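3-methyladenine dna-glycosylase (Archaeoglobus fulgidus, PDB 2JHN) is a DNA glycosylase of the AlkA type, which pairs a TATA-binding-protein-like domain with a helical domain of the HhH-GPD base-excision-repair superfamily. Local coordinates at residues A[17-29]-A[133-145]. The protein carries 1 engineered substitution. Residues are numbered along the deposited sequence; the frame is centred on the assembly and turned at random. Where two conformers were deposited one is given.
Sequences KFFVLPELPTPDV and FVVAEKLAAKIVG. With NA (sodium ion), chain F; MBO (mercuribenzoic acid), chain C.
Val20, Leu21, Leu24 and Thr26 pack on Phe133, Val134, Glu137, Lys138 and Ala141 in a contact between a loop and a helix. The loop, from the TATA-box-binding-protein-like part, follows helix 12-17 and leads into edge strand 29-31. It lies on helix 133-147 of the HhH-GPD part, whose Lys142 borders the mercuribenzoic acid. Val20 CG2 meets the edge of the Phe133 ring, 3.6 Å from Phe133 CD2, while Glu137 CG lies over one ring face. Val20 CG1 turns to Val134 CG2. The Leu21 side chain crosses that of Lys138 at about a right angle, with Leu21 CD1 3.8 Å from Lys138 CG. Farther along the helix Leu24 CD2 presses on Ala141 CB at 3.5 Å, a tight fit. Pro27, which follows a cis peptide bond from Thr26, rests its CB on Val144 CG1. Tyr159 of strand 156-159 also touches Val144.

Polar links run mostly through water. A bend at chi2 (-76°) turns the Glu137 carboxylate to two waters. Both donate to Glu137 OE2; one accepts from Val20 N, the other from Leu21 N. A third water donates to Pro25 O and Ala141 O. Ala141 CA also makes a CA-H contact to Pro25 O, at 3.4 Å. Leu21 O, Leu24 O, Asp28 O, a water and Thr26 OG1 bind a sodium ion. Chi1 of 53° places the Thr26 hydroxyl toward the ion and leaves CG2 facing Glu137 O. With four ligands from 21-28, the ion probably holds this turn in shape. The two donating waters and a long, weak ion pair with Lys124 probably favour a charged Glu137.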
ATOM      1  N   LYS A  17     -10.175   7.319  -0.314  0.50 17.60           N
ATOM      2  CA  LYS A  17     -10.938   6.475   0.615  0.50 18.67           C
ATOM      3  C   LYS A  17     -10.156   5.227   0.991  0.50 18.38           C
ATOM      4  O   LYS A  17     -10.404   4.614   2.036  0.50 19.11           O
ATOM      5  CB  LYS A  17     -12.272   6.062  -0.004  0.50 18.80           C
ATOM      6  CG  LYS A  17     -13.482   6.869   0.468  0.50 20.45           C
ATOM      7  CD  LYS A  17     -14.728   6.467  -0.336  0.50 19.62           C
ATOM      8  CE  LYS A  17     -14.797   4.960  -0.516  0.50 18.23           C
ATOM      9  NZ  LYS A  17     -15.528   4.312   0.574  0.50 19.08           N
ATOM     10  N   PHE A  18      -9.202   4.852   0.144  1.00 18.68           N
ATOM     11  CA  PHE A  18      -8.379   3.679   0.410  1.00 18.73           C
ATOM     12  C   PHE A  18      -7.563   3.830   1.687  1.00 19.11           C
ATOM     13  O   PHE A  18      -7.269   2.837   2.330  1.00 18.74           O
ATOM     14  CB  PHE A  18      -7.453   3.362  -0.770  1.00 19.14           C
ATOM     15  CG  PHE A  18      -6.880   1.984  -0.719  1.00 17.65           C
ATOM     16  CD1 PHE A  18      -7.626   0.891  -1.162  1.00 19.11           C
ATOM     17  CD2 PHE A  18      -5.578   1.778  -0.247  1.00 19.45           C
ATOM     18  CE1 PHE A  18      -7.100  -0.394  -1.111  1.00 19.47           C
ATOM     19  CE2 PHE A  18      -5.031   0.477  -0.202  1.00 20.41           C
ATOM     20  CZ  PHE A  18      -5.796  -0.599  -0.627  1.00 18.78           C
ATOM     21  N   PHE A  19      -7.224   5.075   2.043  1.00 20.27           N
ATOM     22  CA  PHE A  19      -6.509   5.401   3.269  1.00 21.12           C
ATOM     23  C   PHE A  19      -7.432   5.257   4.477  1.00 23.37           C
ATOM     24  O   PHE A  19      -8.545   5.787   4.502  1.00 23.54           O
ATOM     25  CB  PHE A  19      -5.921   6.816   3.208  1.00 21.55           C
ATOM     26  CG  PHE A  19      -4.820   6.976   2.177  1.00 20.21           C
ATOM     27  CD1 PHE A  19      -3.545   6.424   2.406  1.00 22.42           C
ATOM     28  CD2 PHE A  19      -5.047   7.648   0.998  1.00 20.20           C
ATOM     29  CE1 PHE A  19      -2.516   6.567   1.471  1.00 19.55           C
ATOM     30  CE2 PHE A  19      -4.011   7.791   0.031  1.00 20.49           C
ATOM     31  CZ  PHE A  19      -2.751   7.253   0.279  1.00 19.82           C
ATOM     32  N   VAL A  20      -6.951   4.543   5.484  1.00 24.02           N
ATOM     33  CA  VAL A  20      -7.799   4.139   6.593  1.00 26.28           C
ATOM     34  C   VAL A  20      -7.914   5.236   7.665  1.00 26.45           C
ATOM     35  O   VAL A  20      -8.983   5.441   8.247  1.00 28.17           O
ATOM     36  CB  VAL A  20      -7.344   2.732   7.084  1.00 26.31           C
ATOM     37  CG1 VAL A  20      -7.095   2.670   8.586  1.00 27.83           C
ATOM     38  CG2 VAL A  20      -8.312   1.661   6.567  1.00 27.59           C
ATOM     39  N   LEU A  21      -6.828   5.967   7.879  1.00 26.08           N
ATOM     40  CA  LEU A  21      -6.798   7.073   8.837  1.00 26.03           C
ATOM     41  C   LEU A  21      -6.159   8.295   8.177  1.00 25.68           C
ATOM     42  O   LEU A  21      -5.001   8.622   8.455  1.00 25.75           O
ATOM     43  CB  LEU A  21      -6.008   6.675  10.089  1.00 26.03           C
ATOM     44  CG  LEU A  21      -6.676   5.713  11.065  1.00 26.45           C
ATOM     45  CD1 LEU A  21      -5.611   5.114  11.967  1.00 27.70           C
ATOM     46  CD2 LEU A  21      -7.746   6.432  11.883  1.00 26.95           C
ATOM     47  N   PRO A  22      -6.923   8.974   7.297  1.00 25.40           N
ATOM     48  CA  PRO A  22      -6.378  10.006   6.413  1.00 24.49           C
ATOM     49  C   PRO A  22      -5.739  11.197   7.151  1.00 24.44           C
ATOM     50  O   PRO A  22      -4.729  11.724   6.691  1.00 24.42           O
ATOM     51  CB  PRO A  22      -7.595  10.433   5.571  1.00 24.45           C
ATOM     52  CG  PRO A  22      -8.774  10.045   6.361  1.00 24.89           C
ATOM     53  CD  PRO A  22      -8.378   8.802   7.108  1.00 24.85           C
ATOM     54  N   GLU A  23      -6.305  11.587   8.292  1.00 24.11           N
ATOM     55  CA  GLU A  23      -5.844  12.765   9.036  1.00 24.37           C
ATOM     56  C   GLU A  23      -4.488  12.555   9.734  1.00 24.32           C
ATOM     57  O   GLU A  23      -3.669  13.475   9.860  1.00 24.54           O
ATOM     58  CB  GLU A  23      -6.927  13.222  10.036  1.00 24.64           C
ATOM     59  CG  GLU A  23      -7.397  12.161  11.072  0.50 25.17           C
ATOM     60  CD  GLU A  23      -8.171  10.969  10.475  0.50 24.94           C
ATOM     61  OE1 GLU A  23      -8.876  11.133   9.456  0.50 25.80           O
ATOM     62  OE2 GLU A  23      -8.080   9.862  11.038  0.50 23.74           O
ATOM     63  N   LEU A  24      -4.268  11.336  10.187  1.00 23.67           N
ATOM     64  CA  LEU A  24      -3.089  10.990  10.937  1.00 22.93           C
ATOM     65  C   LEU A  24      -1.912  10.716   9.994  1.00 22.43           C
ATOM     66  O   LEU A  24      -2.098  10.044   8.988  1.00 21.40           O
ATOM     67  CB  LEU A  24      -3.423   9.752  11.742  1.00 23.41           C
ATOM     68  CG  LEU A  24      -2.562   9.395  12.946  1.00 25.94           C
ATOM     69  CD1 LEU A  24      -2.747  10.430  14.062  1.00 28.24           C
ATOM     70  CD2 LEU A  24      -2.997   8.017  13.394  1.00 26.77           C
ATOM     71  N   PRO A  25      -0.713  11.269  10.285  1.00 21.55           N
ATOM     72  CA  PRO A  25       0.455  11.016   9.415  1.00 20.60           C
ATOM     73  C   PRO A  25       0.962   9.587   9.516  1.00 19.73           C
ATOM     74  O   PRO A  25       1.639   9.224  10.485  1.00 19.50           O
ATOM     75  CB  PRO A  25       1.507  12.023   9.918  1.00 21.38           C
ATOM     76  CG  PRO A  25       0.684  13.049  10.757  1.00 21.37           C
ATOM     77  CD  PRO A  25      -0.373  12.211  11.375  1.00 22.60           C
ATOM     78  N   THR A  26       0.616   8.767   8.519  1.00 18.50           N
ATOM     79  CA  THR A  26       0.888   7.339   8.605  1.00 17.89           C
ATOM     80  C   THR A  26       1.936   6.717   7.614  1.00 16.55           C
ATOM     81  O   THR A  26       1.991   5.506   7.525  1.00 17.22           O
ATOM     82  CB  THR A  26      -0.442   6.532   8.458  1.00 18.94           C
ATOM     83  OG1 THR A  26      -1.111   6.952   7.264  1.00 20.80           O
ATOM     84  CG2 THR A  26      -1.400   6.715   9.667  1.00 18.26           C
ATOM     85  N   PRO A  27       2.801   7.509   6.938  1.00 15.92           N
ATOM     86  CA  PRO A  27       3.090   8.947   7.016  1.00 14.74           C
ATOM     87  C   PRO A  27       2.149   9.829   6.193  1.00 14.62           C
ATOM     88  O   PRO A  27       2.201  11.064   6.339  1.00 14.87           O
ATOM     89  CB  PRO A  27       4.506   9.044   6.450  1.00 14.48           C
ATOM     90  CG  PRO A  27       4.520   7.945   5.404  1.00 15.75           C
ATOM     91  CD  PRO A  27       3.697   6.839   5.968  1.00 15.22           C
ATOM     92  N   ASP A  28       1.316   9.219   5.336  1.00 13.33           N
ATOM     93  CA  ASP A  28       0.480  10.006   4.425  1.00 14.26           C
ATOM     94  C   ASP A  28      -0.547  10.796   5.230  1.00 13.17           C
ATOM     95  O   ASP A  28      -1.137  10.262   6.186  1.00 13.62           O
ATOM     96  CB  ASP A  28      -0.298   9.113   3.450  1.00 13.86           C
ATOM     97  CG  ASP A  28       0.583   8.088   2.766  1.00 16.33           C
ATOM     98  OD1 ASP A  28       0.705   8.196   1.536  1.00 17.74           O
ATOM     99  OD2 ASP A  28       1.132   7.197   3.478  1.00 20.75           O
ATOM    100  N   VAL A  29      -0.783  12.021   4.784  1.00 14.11           N
ATOM    101  CA  VAL A  29      -1.885  12.853   5.267  1.00 15.77           C
ATOM    102  C   VAL A  29      -2.761  13.260   4.093  1.00 15.66           C
ATOM    103  O   VAL A  29      -2.259  13.690   3.047  1.00 15.75           O
ATOM    104  CB  VAL A  29      -1.370  14.132   6.024  1.00 16.39           C
ATOM    105  CG1 VAL A  29      -2.535  15.046   6.426  1.00 17.58           C
ATOM    106  CG2 VAL A  29      -0.621  13.739   7.290  1.00 16.47           C
ATOM    107  N   PHE A 133      -5.811  -3.757  10.782  1.00 27.48           N
ATOM    108  CA  PHE A 133      -5.168  -2.716   9.986  1.00 27.36           C
ATOM    109  C   PHE A 133      -5.227  -1.327  10.658  1.00 26.61           C
ATOM    110  O   PHE A 133      -4.230  -0.611  10.682  1.00 25.94           O
ATOM    111  CB  PHE A 133      -5.743  -2.692   8.552  1.00 28.54           C
ATOM    112  CG  PHE A 133      -4.975  -1.811   7.601  1.00 30.32           C
ATOM    113  CD1 PHE A 133      -3.635  -2.074   7.296  1.00 32.13           C
ATOM    114  CD2 PHE A 133      -5.594  -0.714   6.999  1.00 32.39           C
ATOM    115  CE1 PHE A 133      -2.933  -1.255   6.406  1.00 31.61           C
ATOM    116  CE2 PHE A 133      -4.890   0.116   6.115  1.00 32.27           C
ATOM    117  CZ  PHE A 133      -3.566  -0.155   5.822  1.00 31.48           C
ATOM    118  N   VAL A 134      -6.379  -0.954  11.211  1.00 25.84           N
ATOM    119  CA  VAL A 134      -6.511   0.321  11.936  1.00 25.59           C
ATOM    120  C   VAL A 134      -5.504   0.451  13.100  1.00 24.63           C
ATOM    121  O   VAL A 134      -4.868   1.500  13.251  1.00 25.01           O
ATOM    122  CB  VAL A 134      -7.962   0.572  12.467  1.00 25.56           C
ATOM    123  CG1 VAL A 134      -7.986   1.739  13.468  1.00 26.94           C
ATOM    124  CG2 VAL A 134      -8.917   0.857  11.322  1.00 26.90           C
ATOM    125  N   VAL A 135      -5.377  -0.593  13.923  1.00 24.50           N
ATOM    126  CA  VAL A 135      -4.370  -0.607  15.024  1.00 23.75           C
ATOM    127  C   VAL A 135      -2.927  -0.510  14.462  1.00 22.76           C
ATOM    128  O   VAL A 135      -2.070   0.196  15.019  1.00 22.28           O
ATOM    129  CB  VAL A 135      -4.536  -1.860  15.967  1.00 24.11           C
ATOM    130  CG1 VAL A 135      -3.329  -2.050  16.883  1.00 25.41           C
ATOM    131  CG2 VAL A 135      -5.823  -1.759  16.808  1.00 25.28           C
ATOM    132  N   ALA A 136      -2.679  -1.203  13.351  1.00 21.28           N
ATOM    133  CA  ALA A 136      -1.373  -1.186  12.677  1.00 19.65           C
ATOM    134  C   ALA A 136      -1.009   0.215  12.205  1.00 19.31           C
ATOM    135  O   ALA A 136       0.122   0.649  12.366  1.00 18.78           O
ATOM    136  CB  ALA A 136      -1.359  -2.158  11.493  1.00 20.09           C
ATOM    137  N   GLU A 137      -1.976   0.910  11.614  1.00 18.74           N
ATOM    138  CA  GLU A 137      -1.768   2.268  11.117  1.00 19.63           C
ATOM    139  C   GLU A 137      -1.490   3.294  12.236  1.00 19.21           C
ATOM    140  O   GLU A 137      -0.700   4.225  12.059  1.00 18.73           O
ATOM    141  CB  GLU A 137      -2.954   2.685  10.252  1.00 19.73           C
ATOM    142  CG  GLU A 137      -3.052   1.877   8.941  1.00 21.81           C
ATOM    143  CD  GLU A 137      -2.023   2.316   7.903  1.00 27.87           C
ATOM    144  OE1 GLU A 137      -0.874   1.807   7.945  1.00 27.93           O
ATOM    145  OE2 GLU A 137      -2.369   3.169   7.044  1.00 30.16           O
ATOM    146  N   LYS A 138      -2.145   3.120  13.387  1.00 19.34           N
ATOM    147  CA  LYS A 138      -1.843   3.966  14.550  1.00 19.34           C
ATOM    148  C   LYS A 138      -0.419   3.734  15.037  1.00 18.45           C
ATOM    149  O   LYS A 138       0.265   4.685  15.417  1.00 18.56           O
ATOM    150  CB  LYS A 138      -2.846   3.727  15.688  1.00 19.63           C
ATOM    151  CG  LYS A 138      -4.212   4.279  15.374  1.00 23.64           C
ATOM    152  CD  LYS A 138      -5.168   4.079  16.535  1.00 27.30           C
ATOM    153  CE  LYS A 138      -6.564   4.485  16.109  1.00 30.49           C
ATOM    154  NZ  LYS A 138      -7.432   4.723  17.299  1.00 33.67           N
ATOM    155  N   LEU A 139       0.028   2.477  15.014  1.00 17.93           N
ATOM    156  CA  LEU A 139       1.410   2.147  15.360  1.00 17.02           C
ATOM    157  C   LEU A 139       2.380   2.799  14.373  1.00 17.22           C
ATOM    158  O   LEU A 139       3.384   3.389  14.787  1.00 15.21           O
ATOM    159  CB  LEU A 139       1.622   0.638  15.438  1.00 17.49           C
ATOM    160  CG  LEU A 139       1.161   0.012  16.755  1.00 17.71           C
ATOM    161  CD1 LEU A 139       1.056  -1.500  16.667  1.00 18.29           C
ATOM    162  CD2 LEU A 139       2.112   0.413  17.893  1.00 21.16           C
ATOM    163  N   ALA A 140       2.058   2.730  13.069  1.00 16.22           N
ATOM    164  CA  ALA A 140       2.860   3.404  12.043  1.00 16.51           C
ATOM    165  C   ALA A 140       2.985   4.906  12.329  1.00 16.92           C
ATOM    166  O   ALA A 140       4.080   5.471  12.217  1.00 16.64           O
ATOM    167  CB  ALA A 140       2.258   3.190  10.637  1.00 16.80           C
ATOM    168  N   ALA A 141       1.857   5.537  12.663  1.00 16.35           N
ATOM    169  CA  ALA A 141       1.842   6.968  12.984  1.00 17.11           C
ATOM    170  C   ALA A 141       2.740   7.317  14.192  1.00 16.98           C
ATOM    171  O   ALA A 141       3.409   8.342  14.176  1.00 17.20           O
ATOM    172  CB  ALA A 141       0.423   7.470  13.165  1.00 17.08           C
ATOM    173  N   LYS A 142       2.790   6.447  15.197  1.00 18.31           N
ATOM    174  CA  LYS A 142       3.673   6.649  16.357  1.00 18.64           C
ATOM    175  C   LYS A 142       5.130   6.641  15.902  1.00 17.77           C
ATOM    176  O   LYS A 142       5.918   7.529  16.234  1.00 16.75           O
ATOM    177  CB  LYS A 142       3.451   5.552  17.398  1.00 20.57           C
ATOM    178  CG  LYS A 142       2.059   5.501  18.007  1.00 23.23           C
ATOM    179  CD  LYS A 142       2.096   6.146  19.381  1.00 27.04           C
ATOM    180  CE  LYS A 142       0.768   6.022  20.079  1.00 29.15           C
ATOM    181  NZ  LYS A 142       0.578   7.224  20.937  1.00 30.44           N
ATOM    182  N   ILE A 143       5.474   5.654  15.091  1.00 16.80           N
ATOM    183  CA  ILE A 143       6.847   5.507  14.617  1.00 16.53           C
ATOM    184  C   ILE A 143       7.270   6.643  13.670  1.00 15.81           C
ATOM    185  O   ILE A 143       8.424   7.102  13.689  1.00 15.52           O
ATOM    186  CB  ILE A 143       7.015   4.108  13.989  1.00 17.94           C
ATOM    187  CG1 ILE A 143       6.862   3.031  15.076  1.00 18.13           C
ATOM    188  CG2 ILE A 143       8.352   3.981  13.286  1.00 18.69           C
ATOM    189  CD1 ILE A 143       8.005   2.995  16.030  1.00 24.87           C
ATOM    190  N   VAL A 144       6.342   7.083  12.814  1.00 14.48           N
ATOM    191  CA  VAL A 144       6.594   8.189  11.900  1.00 14.14           C
ATOM    192  C   VAL A 144       6.804   9.476  12.710  1.00 14.45           C
ATOM    193  O   VAL A 144       7.677  10.276  12.399  1.00 15.25           O
ATOM    194  CB  VAL A 144       5.395   8.351  10.920  1.00 13.89           C
ATOM    195  CG1 VAL A 144       5.440   9.687  10.135  1.00 13.24           C
ATOM    196  CG2 VAL A 144       5.393   7.162   9.990  1.00 12.83           C
ATOM    197  N   GLY A 145       5.984   9.652  13.733  1.00 15.59           N
ATOM    198  CA  GLY A 145       6.013  10.890  14.525  1.00 17.42           C
ATOM    199  C   GLY A 145       7.379  11.040  15.180  1.00 18.05           C
ATOM    200  O   GLY A 145       7.995  12.123  15.158  1.00 18.93           O
TER
HETATM  201 NA    NA F1299      -2.888   9.129   7.113  1.00 22.33          NA
HETATM  202 HG   MBO C1296       6.379   6.870  19.328  0.70 24.57          HG
HETATM  203  CE1 MBO C1296       5.035   8.662  19.736  0.70 23.92           C
HETATM  204  CE2 MBO C1296       4.307   8.701  20.917  0.70 22.74           C
HETATM  205  CE3 MBO C1296       3.494   9.801  21.151  0.70 24.07           C
HETATM  206  CE4 MBO C1296       3.411  10.824  20.210  0.70 24.12           C
HETATM  207  CE5 MBO C1296       4.154  10.775  19.032  0.70 24.34           C
HETATM  208  CE6 MBO C1296       4.977   9.682  18.790  0.70 22.73           C
HETATM  209  CZ  MBO C1296       2.520  11.998  20.473  0.70 25.14           C
HETATM  210  OZ1 MBO C1296       2.554  12.967  19.698  0.70 27.06           O
HETATM  211  OZ2 MBO C1296       1.751  11.966  21.451  0.70 27.09           O
HETATM  212  O   HOH W   1      -4.215   3.346   4.967  1.00 32.66           O
HETATM  213  O   HOH W   2      -4.222   5.570   6.991  1.00 41.31           O
HETATM  214  O   HOH W   3       2.534  10.585  12.637  1.00 20.22           O
HETATM  215  O   HOH W   4      -3.565   7.859   5.580  1.00 27.53           O